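Local coordinates for protein putative Zn-dependent Alcohol Dehydrogenase (Rhodobacter sphaeroides, PDB 3IV6) that binds S-adenosylmethionine in a Rossmann-like domain and is probably a methyltransferase rather than the alcohol dehydrogenase its name suggests, at residues 95-107 and 127-139. Sequence-based numbering, arbitrary orientation.
Sequences DLLDITAEIPKEL and EARRACLGMLSLV. With SAM (S-adenosylmethionine), chain E.
I99 lies over the helix 127-139, its CD1 meeting CD1 of L138 at 3.7 Å while its CG2 branch covers CB of A131. Because CG1 stands anti to the backbone N (chi1 -159°), the longer branch reaches the helix backbone at G134 and M135, and CG2 is left beside the adenine of S-adenosylmethionine. A branched residue thus serves helix and ligand at once. The helix comes close here because its facing residues are small: A131 sends its CA-H toward O of I99, and G134, with no side chain, lets its backbone lie against CD1 of I99. Farther along, CG2 of I103 packs on CD2 of L138, 3.6 Å away, the two side chains crossing at about a right angle, and L107 CB adds to this apolar patch. In this Rossmann-like, methyltransferase-type domain, residues 97-104 form the loop after strand 93-96 that receives the adenine: I99 N donates to SAM N1 (3.0 Å), and SAM N6 donates to D98 OD1 (3.1 Å). D98 suits its place because OD1 also accepts T100 N, closing an Asx turn, and the T100 hydroxyl, both from the same face of the carboxylate, while N8 holds OD2. With an alanine in place of D98, the adenine amino group and T100 N would probably lose their shared acceptor, and the T100 hydroxyl would be free to turn. R130, its chain bent at chi3 (-75°), gives T100 O a bent hydrogen bond from NH1, which sits above the carbonyl plane rather than on a lone pair; its NH2 forms a salt bridge with E126.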
# COMPACT_ATOMS: atom_id res chain seq x y z
N ASP A 95 -3.98 -15.06 2.58
CA ASP A 95 -3.06 -15.74 1.68
C ASP A 95 -1.78 -14.99 1.48
O ASP A 95 -1.76 -13.78 1.52
CB ASP A 95 -3.73 -16.01 0.33
CG ASP A 95 -4.75 -17.14 0.39
OD1 ASP A 95 -4.42 -18.15 1.07
OD2 ASP A 95 -5.85 -17.01 -0.22
N LEU A 96 -0.71 -15.71 1.25
CA LEU A 96 0.56 -15.08 0.94
C LEU A 96 0.61 -14.77 -0.56
O LEU A 96 0.62 -15.69 -1.37
CB LEU A 96 1.69 -15.99 1.40
CG LEU A 96 3.13 -15.48 1.50
CD1 LEU A 96 3.38 -14.66 2.75
CD2 LEU A 96 4.07 -16.69 1.44
N LEU A 97 0.64 -13.50 -0.94
CA LEU A 97 0.65 -13.14 -2.36
C LEU A 97 1.34 -11.79 -2.62
O LEU A 97 1.29 -10.89 -1.79
CB LEU A 97 -0.77 -13.14 -2.94
CG LEU A 97 -1.02 -12.72 -4.40
CD1 LEU A 97 -2.25 -13.38 -4.97
CD2 LEU A 97 -1.16 -11.19 -4.57
N ASP A 98 1.99 -11.66 -3.77
CA ASP A 98 2.65 -10.42 -4.08
C ASP A 98 1.93 -9.69 -5.22
O ASP A 98 2.08 -10.04 -6.39
CB ASP A 98 4.10 -10.69 -4.45
CG ASP A 98 4.83 -9.44 -4.93
OD1 ASP A 98 4.18 -8.41 -5.22
OD2 ASP A 98 6.07 -9.49 -5.06
N ILE A 99 1.17 -8.65 -4.88
CA ILE A 99 0.39 -7.98 -5.88
C ILE A 99 1.14 -7.44 -7.11
O ILE A 99 0.51 -7.13 -8.10
CB ILE A 99 -0.47 -6.85 -5.27
CG1 ILE A 99 -1.65 -6.51 -6.20
CG2 ILE A 99 0.37 -5.65 -4.95
CD1 ILE A 99 -2.86 -7.40 -6.01
N THR A 100 2.46 -7.35 -7.06
CA THR A 100 3.23 -6.94 -8.26
C THR A 100 3.66 -8.13 -9.12
O THR A 100 4.27 -7.98 -10.18
CB THR A 100 4.49 -6.15 -7.91
OG1 THR A 100 5.42 -7.05 -7.31
CG2 THR A 100 4.17 -5.01 -6.94
N ALA A 101 3.38 -9.33 -8.61
CA ALA A 101 3.60 -10.55 -9.35
C ALA A 101 2.33 -10.88 -10.12
O ALA A 101 1.23 -10.37 -9.82
CB ALA A 101 3.94 -11.67 -8.39
N GLU A 102 2.47 -11.73 -11.13
CA GLU A 102 1.32 -12.05 -11.94
C GLU A 102 0.33 -12.86 -11.12
O GLU A 102 0.70 -13.78 -10.39
CB GLU A 102 1.71 -12.77 -13.24
CG GLU A 102 0.58 -12.72 -14.26
CD GLU A 102 0.93 -13.38 -15.56
OE1 GLU A 102 2.08 -13.87 -15.70
OE2 GLU A 102 0.05 -13.41 -16.45
N ILE A 103 -0.94 -12.49 -11.24
CA ILE A 103 -2.00 -13.14 -10.49
C ILE A 103 -2.23 -14.64 -10.87
O ILE A 103 -2.28 -15.00 -12.05
CB ILE A 103 -3.27 -12.29 -10.61
CG1 ILE A 103 -2.96 -10.89 -10.08
CG2 ILE A 103 -4.46 -12.93 -9.89
CD1 ILE A 103 -2.40 -10.91 -8.66
N PRO A 104 -2.35 -15.52 -9.88
CA PRO A 104 -2.75 -16.89 -10.21
C PRO A 104 -4.12 -16.93 -10.93
O PRO A 104 -5.07 -16.27 -10.46
CB PRO A 104 -2.87 -17.58 -8.84
CG PRO A 104 -2.06 -16.74 -7.88
CD PRO A 104 -2.07 -15.33 -8.45
N LYS A 105 -4.23 -17.67 -12.04
CA LYS A 105 -5.46 -17.71 -12.83
C LYS A 105 -6.71 -18.08 -12.01
O LYS A 105 -7.82 -17.61 -12.27
CB LYS A 105 -5.29 -18.68 -14.01
CG LYS A 105 -5.11 -20.12 -13.58
CD LYS A 105 -4.73 -21.06 -14.71
CE LYS A 105 -4.98 -22.51 -14.29
NZ LYS A 105 -4.95 -23.46 -15.44
N GLU A 106 -6.52 -18.91 -11.00
CA GLU A 106 -7.63 -19.35 -10.18
C GLU A 106 -8.25 -18.20 -9.40
O GLU A 106 -9.19 -18.40 -8.67
CB GLU A 106 -7.24 -20.52 -9.25
CG GLU A 106 -5.74 -20.59 -8.91
CD GLU A 106 -4.83 -21.06 -10.08
OE1 GLU A 106 -3.87 -20.33 -10.46
OE2 GLU A 106 -5.06 -22.18 -10.61
N LEU A 107 -7.74 -16.98 -9.59
CA LEU A 107 -8.22 -15.81 -8.85
C LEU A 107 -8.71 -14.65 -9.73
O LEU A 107 -9.23 -13.66 -9.23
CB LEU A 107 -7.13 -15.30 -7.89
CG LEU A 107 -6.72 -16.19 -6.72
CD1 LEU A 107 -5.54 -15.51 -5.93
CD2 LEU A 107 -7.92 -16.56 -5.79
N GLU A 127 6.67 -0.72 -10.45
CA GLU A 127 6.04 -1.63 -9.52
C GLU A 127 4.53 -1.30 -9.37
O GLU A 127 3.66 -2.18 -9.42
CB GLU A 127 6.73 -1.55 -8.17
CG GLU A 127 7.83 -2.51 -7.90
CD GLU A 127 8.13 -2.62 -6.38
OE1 GLU A 127 8.37 -1.57 -5.73
OE2 GLU A 127 8.12 -3.76 -5.84
N ALA A 128 4.21 -0.02 -9.18
CA ALA A 128 2.82 0.39 -9.06
C ALA A 128 2.00 0.06 -10.30
O ALA A 128 0.82 -0.32 -10.18
CB ALA A 128 2.68 1.88 -8.70
N ARG A 129 2.59 0.19 -11.49
CA ARG A 129 1.88 -0.22 -12.71
C ARG A 129 1.50 -1.70 -12.64
O ARG A 129 0.35 -2.05 -12.72
CB ARG A 129 2.69 0.07 -13.98
CG ARG A 129 2.90 1.52 -14.26
CD ARG A 129 3.95 1.68 -15.29
NE ARG A 129 4.32 3.08 -15.49
CZ ARG A 129 5.49 3.47 -16.00
NH1 ARG A 129 6.39 2.55 -16.35
NH2 ARG A 129 5.76 4.76 -16.15
N ARG A 130 2.49 -2.57 -12.44
CA ARG A 130 2.21 -3.99 -12.24
C ARG A 130 1.13 -4.27 -11.16
O ARG A 130 0.25 -5.11 -11.34
CB ARG A 130 3.51 -4.75 -11.95
CG ARG A 130 4.33 -5.04 -13.19
CD ARG A 130 5.47 -6.01 -12.89
NE ARG A 130 6.55 -5.35 -12.17
CZ ARG A 130 7.00 -5.70 -10.97
NH1 ARG A 130 6.49 -6.75 -10.32
NH2 ARG A 130 7.99 -5.01 -10.43
N ALA A 131 1.22 -3.56 -10.04
CA ALA A 131 0.23 -3.72 -8.98
C ALA A 131 -1.19 -3.44 -9.47
O ALA A 131 -2.08 -4.26 -9.27
CB ALA A 131 0.57 -2.84 -7.79
N CYS A 132 -1.40 -2.29 -10.10
CA CYS A 132 -2.75 -1.89 -10.54
C CYS A 132 -3.35 -2.93 -11.46
O CYS A 132 -4.47 -3.33 -11.25
CB CYS A 132 -2.76 -0.48 -11.16
SG CYS A 132 -2.35 0.76 -9.87
N LEU A 133 -2.58 -3.37 -12.46
CA LEU A 133 -2.92 -4.56 -13.26
C LEU A 133 -3.36 -5.77 -12.39
O LEU A 133 -4.38 -6.38 -12.65
CB LEU A 133 -1.75 -4.93 -14.17
CG LEU A 133 -2.02 -5.80 -15.41
CD1 LEU A 133 -3.27 -5.35 -16.17
CD2 LEU A 133 -0.83 -5.78 -16.33
N GLY A 134 -2.58 -6.11 -11.37
CA GLY A 134 -2.97 -7.15 -10.46
C GLY A 134 -4.32 -6.91 -9.78
O GLY A 134 -5.10 -7.84 -9.60
N MSE A 135 -4.59 -5.69 -9.37
CA MSE A 135 -5.84 -5.43 -8.68
C MSE A 135 -7.02 -5.61 -9.66
O MSE A 135 -8.08 -6.18 -9.33
CB MSE A 135 -5.84 -4.02 -8.11
CG MSE A 135 -4.78 -3.74 -7.07
SE MSE A 135 -4.57 -1.82 -6.64
CE MSE A 135 -2.77 -1.86 -5.91
N LEU A 136 -6.81 -5.12 -10.87
CA LEU A 136 -7.77 -5.23 -11.95
C LEU A 136 -8.00 -6.69 -12.33
O LEU A 136 -9.12 -7.13 -12.61
CB LEU A 136 -7.25 -4.43 -13.14
CG LEU A 136 -7.55 -2.94 -12.99
CD1 LEU A 136 -6.99 -2.16 -14.14
CD2 LEU A 136 -9.04 -2.77 -12.87
N SER A 137 -6.92 -7.43 -12.34
CA SER A 137 -6.96 -8.84 -12.62
C SER A 137 -7.80 -9.59 -11.58
O SER A 137 -8.55 -10.50 -11.93
CB SER A 137 -5.54 -9.39 -12.67
OG SER A 137 -5.54 -10.78 -12.88
N LEU A 138 -7.67 -9.19 -10.32
CA LEU A 138 -8.42 -9.82 -9.24
C LEU A 138 -9.92 -9.58 -9.40
O LEU A 138 -10.73 -10.50 -9.23
CB LEU A 138 -7.95 -9.29 -7.88
CG LEU A 138 -6.55 -9.72 -7.44
CD1 LEU A 138 -6.20 -9.10 -6.09
CD2 LEU A 138 -6.45 -11.24 -7.38
N VAL A 139 -10.29 -8.35 -9.73
CA VAL A 139 -11.67 -7.90 -9.62
C VAL A 139 -12.47 -8.28 -10.87
O VAL A 139 -13.70 -8.23 -10.87
CB VAL A 139 -11.76 -6.38 -9.41
CG1 VAL A 139 -11.10 -5.99 -8.09
CG2 VAL A 139 -11.13 -5.64 -10.57
N SAM E . 0.15 -0.26 6.00
CA SAM E . -0.58 0.96 5.71
C SAM E . -2.04 0.82 6.08
O SAM E . -2.53 -0.23 6.54
OXT SAM E . -2.72 1.80 5.92
CB SAM E . -0.38 1.41 4.27
CG SAM E . 0.73 0.68 3.50
SD SAM E . 0.31 -0.95 2.80
CE SAM E . -1.35 -1.28 3.44
C5' SAM E . 1.46 -2.08 3.66
C4' SAM E . 1.07 -3.55 3.79
O4' SAM E . 1.01 -4.14 2.51
C3' SAM E . 2.09 -4.36 4.57
O3' SAM E . 1.36 -5.32 5.31
C2' SAM E . 2.87 -5.11 3.51
O2' SAM E . 3.26 -6.39 3.95
C1' SAM E . 1.88 -5.24 2.37
N9 SAM E . 2.54 -5.17 1.06
C8 SAM E . 3.47 -4.24 0.67
N7 SAM E . 3.87 -4.52 -0.60
C5 SAM E . 3.21 -5.62 -1.04
C6 SAM E . 3.24 -6.32 -2.26
N6 SAM E . 4.02 -5.97 -3.28
N1 SAM E . 2.44 -7.43 -2.39
C2 SAM E . 1.65 -7.84 -1.33
N3 SAM E . 1.60 -7.15 -0.14
C4 SAM E . 2.37 -6.05 0.01